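Local coordinates for protein minor fimbrium tip subunit Mfa3 (Porphyromonas gingivalis ATCC 33277, PDB 5NF4) that serves as the tip subunit of the minor fimbriae, filaments that mediate biofilm formation and adhesion to host cells and to other oral bacteria, at residues S128-N131 and K132-N136; H221-V225 and P226-E230. All coordinates share one frame; numbering follows the deposited sequence.

Contact 1 of 2, residues S128-N131 and K132-N136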
ATOM      1  N   SER A 128       9.431 -18.750  13.422  1.00 35.36           N
ATOM      2  CA  SER A 128      10.807 -18.298  13.261  1.00 34.45           C
ATOM      3  C   SER A 128      11.004 -16.849  13.689  1.00 35.96           C
ATOM      4  O   SER A 128      12.096 -16.311  13.518  1.00 36.47           O
ATOM      5  CB  SER A 128      11.250 -18.477  11.798  1.00 36.05           C
ATOM      6  OG  SER A 128      11.300 -19.877  11.528  1.00 40.28           O
ATOM      7  N   ILE A 129       9.960 -16.228  14.241  1.00 33.93           N
ATOM      8  CA  ILE A 129      10.057 -14.880  14.801  1.00 31.26           C
ATOM      9  C   ILE A 129      10.087 -15.040  16.321  1.00 37.18           C
ATOM     10  O   ILE A 129       9.047 -15.090  16.979  1.00 36.82           O
ATOM     11  CB  ILE A 129       8.894 -13.980  14.385  1.00 32.05           C
ATOM     12  CG1 ILE A 129       8.897 -13.798  12.849  1.00 33.52           C
ATOM     13  CG2 ILE A 129       9.009 -12.625  15.070  1.00 32.96           C
ATOM     14  CD1 ILE A 129       7.685 -13.084  12.307  1.00 33.10           C
ATOM     15  N   VAL A 130      11.280 -15.154  16.883  1.00 35.10           N
ATOM     16  CA  VAL A 130      11.378 -15.507  18.291  1.00 35.38           C
ATOM     17  C   VAL A 130      11.207 -14.297  19.191  1.00 35.57           C
ATOM     18  O   VAL A 130      10.584 -14.377  20.274  1.00 36.80           O
ATOM     19  CB  VAL A 130      12.732 -16.164  18.586  1.00 37.95           C
ATOM     20  CG1 VAL A 130      12.860 -16.474  20.063  1.00 42.36           C
ATOM     21  CG2 VAL A 130      12.905 -17.427  17.748  1.00 42.93           C
ATOM     22  N   ASN A 131      11.788 -13.184  18.764  1.00 32.43           N
ATOM     23  CA  ASN A 131      11.829 -11.984  19.567  1.00 35.53           C
ATOM     24  C   ASN A 131      11.589 -10.768  18.704  1.00 34.42           C
ATOM     25  O   ASN A 131      11.416 -10.868  17.485  1.00 34.18           O
ATOM     26  CB  ASN A 131      13.166 -11.879  20.313  1.00 38.64           C
ATOM     27  CG  ASN A 131      14.358 -11.866  19.382  1.00 38.14           C
ATOM     28  OD1 ASN A 131      14.277 -11.391  18.256  1.00 34.98           O
ATOM     29  ND2 ASN A 131      15.483 -12.411  19.856  1.00 40.96           N
ATOM     30  N   LYS A 132      11.589  -9.606  19.338  1.00 33.47           N
ATOM     31  CA  LYS A 132      11.242  -8.383  18.647  1.00 33.88           C
ATOM     32  C   LYS A 132      12.271  -8.039  17.546  1.00 33.56           C
ATOM     33  O   LYS A 132      11.919  -7.462  16.515  1.00 33.05           O
ATOM     34  CB  LYS A 132      11.124  -7.248  19.663  1.00 39.09           C
ATOM     35  CG  LYS A 132      10.422  -6.021  19.104  1.00 43.90           C
ATOM     36  CD  LYS A 132      10.096  -5.020  20.208  1.00 47.75           C
ATOM     37  CE  LYS A 132      11.333  -4.344  20.746  1.00 47.14           C
ATOM     38  NZ  LYS A 132      11.984  -3.525  19.715  1.00 48.47           N
ATOM     39  N   SER A 133      13.532  -8.410  17.756  1.00 33.09           N
ATOM     40  CA  SER A 133      14.573  -8.180  16.754  1.00 34.45           C
ATOM     41  C   SER A 133      14.242  -8.942  15.469  1.00 31.89           C
ATOM     42  O   SER A 133      14.311  -8.380  14.348  1.00 31.95           O
ATOM     43  CB  SER A 133      15.951  -8.600  17.302  1.00 37.10           C
ATOM     44  OG  SER A 133      16.922  -8.543  16.273  1.00 39.69           O
ATOM     45  N   ASP A 134      13.858 -10.215  15.623  1.00 30.05           N
ATOM     46  CA  ASP A 134      13.417 -11.022  14.490  1.00 30.35           C
ATOM     47  C   ASP A 134      12.203 -10.402  13.826  1.00 31.11           C
ATOM     48  O   ASP A 134      12.058 -10.417  12.609  1.00 30.49           O
ATOM     49  CB  ASP A 134      13.060 -12.442  14.904  1.00 29.23           C
ATOM     50  CG  ASP A 134      14.251 -13.232  15.413  1.00 35.43           C
ATOM     51  OD1 ASP A 134      15.393 -12.918  15.049  1.00 35.51           O
ATOM     52  OD2 ASP A 134      14.031 -14.172  16.204  1.00 36.89           O
ATOM     53  N   MET A 135      11.294  -9.910  14.652  1.00 28.48           N
ATOM     54  CA  MET A 135      10.039  -9.368  14.157  1.00 27.88           C
ATOM     55  C   MET A 135      10.299  -8.138  13.281  1.00 29.80           C
ATOM     56  O   MET A 135       9.757  -8.004  12.164  1.00 30.38           O
ATOM     57  CB  MET A 135       9.105  -8.990  15.327  1.00 29.79           C
ATOM     58  CG  MET A 135       7.744  -8.428  14.865  1.00 29.19           C
ATOM     59  SD  MET A 135       6.627  -9.668  14.294  1.00 30.56           S
ATOM     60  CE  MET A 135       6.471  -9.248  12.557  1.00 32.04           C
ATOM     61  N   ASN A 136      11.143  -7.238  13.762  1.00 30.21           N
ATOM     62  CA  ASN A 136      11.513  -6.088  12.951  1.00 28.90           C
ATOM     63  C   ASN A 136      12.264  -6.461  11.658  1.00 30.55           C
ATOM     64  O   ASN A 136      12.007  -5.860  10.617  1.00 29.33           O
ATOM     65  CB  ASN A 136      12.318  -5.105  13.761  1.00 33.64           C
ATOM     66  CG  ASN A 136      11.415  -4.279  14.690  1.00 37.04           C
ATOM     67  OD1 ASN A 136      10.405  -3.727  14.250  1.00 36.54           O
ATOM     68  ND2 ASN A 136      11.750  -4.228  15.960  1.00 41.35           N
TER
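N131 caps the first turn of helix 132-140: its side-chain OD1 accepts the amide of D134, with N131 OD1 2.9 Å from D134 N. The approach is nearly straight, the N-H pointing at OD1 at 169°. With CG between the backbone N and the carbonyl carbon (chi1 59°), the carboxamide is folded back over the open end of the helix. N131 O opens the helical bonding pattern, 3.0 Å from M135 N.

D134 answers in the other direction. Its carboxylate reaches back past the cap, and D134 OD2 accepts the amide hydrogen of V130 on its anti lone pair, 3.0 Å from V130 N. Alongside the capping bonds, I129 CG2 rests 3.6 Å from M135 CB, while I129 CD1 lies near the bent thioether, 4.1 Å from M135 SD.

Further out, F77 of strand 71-78 touches both I129 and M135, and L75 touches M135. K84 NZ donates to I129 O of the incoming chain.

Side-chain oxygens thus satisfy two amides, one on each side of the N-cap. The negative charge of D134 near the positive end of the helix dipole is probably favourable.

Contact 2 of 2, residues H221-V225 and P226-E230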
ATOM      1  N   HIS A 221       9.302  -4.820  -5.403  1.00 26.61           N
ATOM      2  CA  HIS A 221       9.153  -5.211  -4.004  1.00 26.32           C
ATOM      3  C   HIS A 221       8.230  -4.355  -3.176  1.00 26.58           C
ATOM      4  O   HIS A 221       8.225  -3.123  -3.273  1.00 28.62           O
ATOM      5  CB  HIS A 221      10.490  -5.165  -3.303  1.00 26.41           C
ATOM      6  CG  HIS A 221      11.503  -6.123  -3.830  1.00 28.47           C
ATOM      7  ND1 HIS A 221      12.564  -5.717  -4.615  1.00 29.26           N
ATOM      8  CD2 HIS A 221      11.617  -7.467  -3.705  1.00 29.09           C
ATOM      9  CE1 HIS A 221      13.292  -6.772  -4.932  1.00 30.65           C
ATOM     10  NE2 HIS A 221      12.734  -7.850  -4.394  1.00 30.02           N
ATOM     11  N   TYR A 222       7.532  -5.054  -2.292  1.00 27.72           N
ATOM     12  CA  TYR A 222       6.864  -4.403  -1.191  1.00 26.32           C
ATOM     13  C   TYR A 222       7.604  -4.680   0.110  1.00 27.41           C
ATOM     14  O   TYR A 222       8.468  -5.555   0.217  1.00 27.54           O
ATOM     15  CB  TYR A 222       5.422  -4.852  -1.103  1.00 27.69           C
ATOM     16  CG  TYR A 222       5.143  -6.256  -0.614  1.00 27.82           C
ATOM     17  CD1 TYR A 222       4.965  -6.527   0.746  1.00 28.46           C
ATOM     18  CD2 TYR A 222       4.998  -7.297  -1.495  1.00 28.72           C
ATOM     19  CE1 TYR A 222       4.701  -7.792   1.176  1.00 32.06           C
ATOM     20  CE2 TYR A 222       4.729  -8.578  -1.070  1.00 31.10           C
ATOM     21  CZ  TYR A 222       4.574  -8.811   0.285  1.00 33.45           C
ATOM     22  OH  TYR A 222       4.292 -10.063   0.741  1.00 35.18           O
ATOM     23  N   ARG A 223       7.217  -3.913   1.110  1.00 28.19           N
ATOM     24  CA  ARG A 223       7.796  -4.021   2.434  1.00 26.54           C
ATOM     25  C   ARG A 223       6.710  -3.814   3.461  1.00 28.44           C
ATOM     26  O   ARG A 223       5.845  -2.974   3.258  1.00 30.91           O
ATOM     27  CB  ARG A 223       8.892  -2.963   2.586  1.00 30.82           C
ATOM     28  CG  ARG A 223       9.838  -3.178   3.724  1.00 34.87           C
ATOM     29  CD  ARG A 223      10.763  -1.947   3.940  1.00 36.20           C
ATOM     30  NE  ARG A 223      12.046  -2.248   4.611  1.00 39.15           N
ATOM     31  CZ  ARG A 223      12.741  -1.402   5.363  1.00 43.08           C
ATOM     32  NH1 ARG A 223      12.266  -0.199   5.649  1.00 47.85           N
ATOM     33  NH2 ARG A 223      13.923  -1.772   5.854  1.00 41.84           N
ATOM     34  N   LEU A 224       6.756  -4.554   4.558  1.00 29.25           N
ATOM     35  CA  LEU A 224       5.672  -4.483   5.543  1.00 29.56           C
ATOM     36  C   LEU A 224       5.781  -3.284   6.491  1.00 34.26           C
ATOM     37  O   LEU A 224       4.850  -3.006   7.278  1.00 35.27           O
ATOM     38  CB  LEU A 224       5.608  -5.769   6.354  1.00 30.28           C
ATOM     39  CG  LEU A 224       5.167  -6.983   5.548  1.00 29.01           C
ATOM     40  CD1 LEU A 224       5.469  -8.230   6.319  1.00 31.17           C
ATOM     41  CD2 LEU A 224       3.667  -6.901   5.153  1.00 36.05           C
ATOM     42  N   VAL A 225       6.906  -2.583   6.436  1.00 31.62           N
ATOM     43  CA  VAL A 225       7.003  -1.262   7.060  1.00 32.79           C
ATOM     44  C   VAL A 225       7.511  -0.302   6.024  1.00 33.45           C
ATOM     45  O   VAL A 225       8.135  -0.703   5.036  1.00 33.30           O
ATOM     46  CB  VAL A 225       7.943  -1.235   8.277  1.00 36.41           C
ATOM     47  CG1 VAL A 225       7.296  -1.892   9.426  1.00 43.66           C
ATOM     48  CG2 VAL A 225       9.297  -1.866   7.932  1.00 33.29           C
ATOM     49  N   PRO A 226       7.238   0.981   6.220  1.00 34.42           N
ATOM     50  CA  PRO A 226       7.636   1.941   5.186  1.00 36.22           C
ATOM     51  C   PRO A 226       9.104   1.891   4.766  1.00 35.72           C
ATOM     52  O   PRO A 226      10.006   1.673   5.571  1.00 37.10           O
ATOM     53  CB  PRO A 226       7.312   3.291   5.836  1.00 41.18           C
ATOM     54  CG  PRO A 226       6.212   3.000   6.757  1.00 44.01           C
ATOM     55  CD  PRO A 226       6.486   1.625   7.313  1.00 40.97           C
ATOM     56  N   ASN A 227       9.302   2.122   3.473  1.00 38.41           N
ATOM     57  CA  ASN A 227      10.606   2.204   2.840  1.00 37.89           C
ATOM     58  C   ASN A 227      11.312   3.502   3.201  1.00 35.76           C
ATOM     59  O   ASN A 227      10.673   4.547   3.294  1.00 39.70           O
ATOM     60  CB  ASN A 227      10.464   2.130   1.315  1.00 35.93           C
ATOM     61  CG  ASN A 227      10.085   0.759   0.816  1.00 41.24           C
ATOM     62  OD1 ASN A 227      10.943  -0.087   0.619  1.00 40.74           O
ATOM     63  ND2 ASN A 227       8.797   0.541   0.586  1.00 39.41           N
ATOM     64  N   GLN A 228      12.625   3.420   3.413  1.00 35.90           N
ATOM     65  CA  GLN A 228      13.466   4.602   3.600  1.00 40.05           C
ATOM     66  C   GLN A 228      14.425   4.828   2.419  1.00 40.26           C
ATOM     67  O   GLN A 228      15.168   5.805   2.417  1.00 46.57           O
ATOM     68  CB  GLN A 228      14.293   4.470   4.893  1.00 53.00           C
ATOM     69  CG  GLN A 228      13.460   4.220   6.167  1.00 66.54           C
ATOM     70  CD  GLN A 228      14.186   3.343   7.159  1.00 79.60           C
ATOM     71  OE1 GLN A 228      14.093   2.113   7.106  1.00 74.53           O
ATOM     72  NE2 GLN A 228      14.931   3.969   8.063  1.00 94.46           N
ATOM     73  N   SER A 229      14.426   3.902   1.461  1.00 34.93           N
ATOM     74  CA  SER A 229      15.372   3.909   0.331  1.00 34.64           C
ATOM     75  C   SER A 229      14.612   3.706  -0.951  1.00 32.38           C
ATOM     76  O   SER A 229      13.570   3.066  -0.947  1.00 30.77           O
ATOM     77  CB  SER A 229      16.398   2.764   0.455  1.00 38.60           C
ATOM     78  OG  SER A 229      17.367   3.021   1.465  1.00 45.82           O
ATOM     79  N   GLU A 230      15.208   4.168  -2.049  1.00 30.74           N
ATOM     80  CA  GLU A 230      14.663   3.900  -3.372  1.00 29.82           C
ATOM     81  C   GLU A 230      14.637   2.409  -3.697  1.00 30.86           C
ATOM     82  O   GLU A 230      15.427   1.627  -3.150  1.00 29.82           O
ATOM     83  CB  GLU A 230      15.487   4.625  -4.428  1.00 30.54           C
ATOM     84  CG  GLU A 230      15.449   6.140  -4.355  1.00 33.24           C
ATOM     85  CD  GLU A 230      16.086   6.792  -5.553  1.00 36.65           C
ATOM     86  OE1 GLU A 230      16.819   6.089  -6.289  1.00 37.33           O
ATOM     87  OE2 GLU A 230      15.830   7.989  -5.788  1.00 35.62           O
TER
HETATM   88  O   HOH W   1       7.581  -1.109  -1.539  1.00 30.86           O
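R223 reaches across the bend at L224-P226 and grips the outgoing chain with one guanidinium nitrogen, which donates to two oxygens. R223 NH1 lies 2.9 Å from P226 O. A longer bond, 3.3 Å, runs from R223 NH1 to Q228 OE1. Both acceptors sit at the edge of the guanidinium, close to its plane. The longer bond is the straighter, and it falls on a lone pair of the Q228 amide oxygen; at P226 O the donor is tilted out of the carbonyl plane.

The arginine can span this distance because its chain is stretched out from CG to NE, with CG set opposite the backbone N (chi1 -164°). Q228 is instead bent at its second torsion, and the twist of its amide about the last bond, chi3 -88°, helps set where OE1 points.

N227 crosses the aliphatic part of R223 obliquely, N227 OD1 lying 3.8 Å from R223 CD, and the amide and guanidinium planes are 21° apart. On its other branch, N227 ND2 donates to a water 3.0 Å away, and that water lies 2.7 Å from H221 O, linking H221, on strand 221-222, to the loop. Within the bend, V225 and P226 cross at about a right angle.

Several outside partners surround this bend. R223 NE donates to Q140 O at the end of helix 132-140, whereas L224 faces the other way and packs on F138, M139 and V195. E255 accepts the amide of N227.

The arrangement is a surface loop following strand 221-222 in which one arginine nitrogen binds a main-chain carbonyl and a side-chain amide oxygen. Here it shapes the connection between strands 221-222 and 238-242 in this predominantly beta-stranded fimbrial subunit.

Overall arrangement
From the N terminus, the chain passes strand 109-117 and helix 122-126 before contact 1 closes the short loop that starts helix 132-140. That helix leads into strand 143-144, which pairs antiparallel with strand 221-222, the segment on which contact 2 opens. Contact 2 then closes the bend by which the chain leaves toward strand 238-242. The two are in series, neither nested nor crossed; the centres of contact 1 and contact 2 are about 18 Å apart, and the nearest atoms of contact 1 and contact 2 are about 6 Å apart, without touching. Helix 132-140 joins them: contact 1 sets its beginning against strand 71-78, and its far end meets the loop of contact 2.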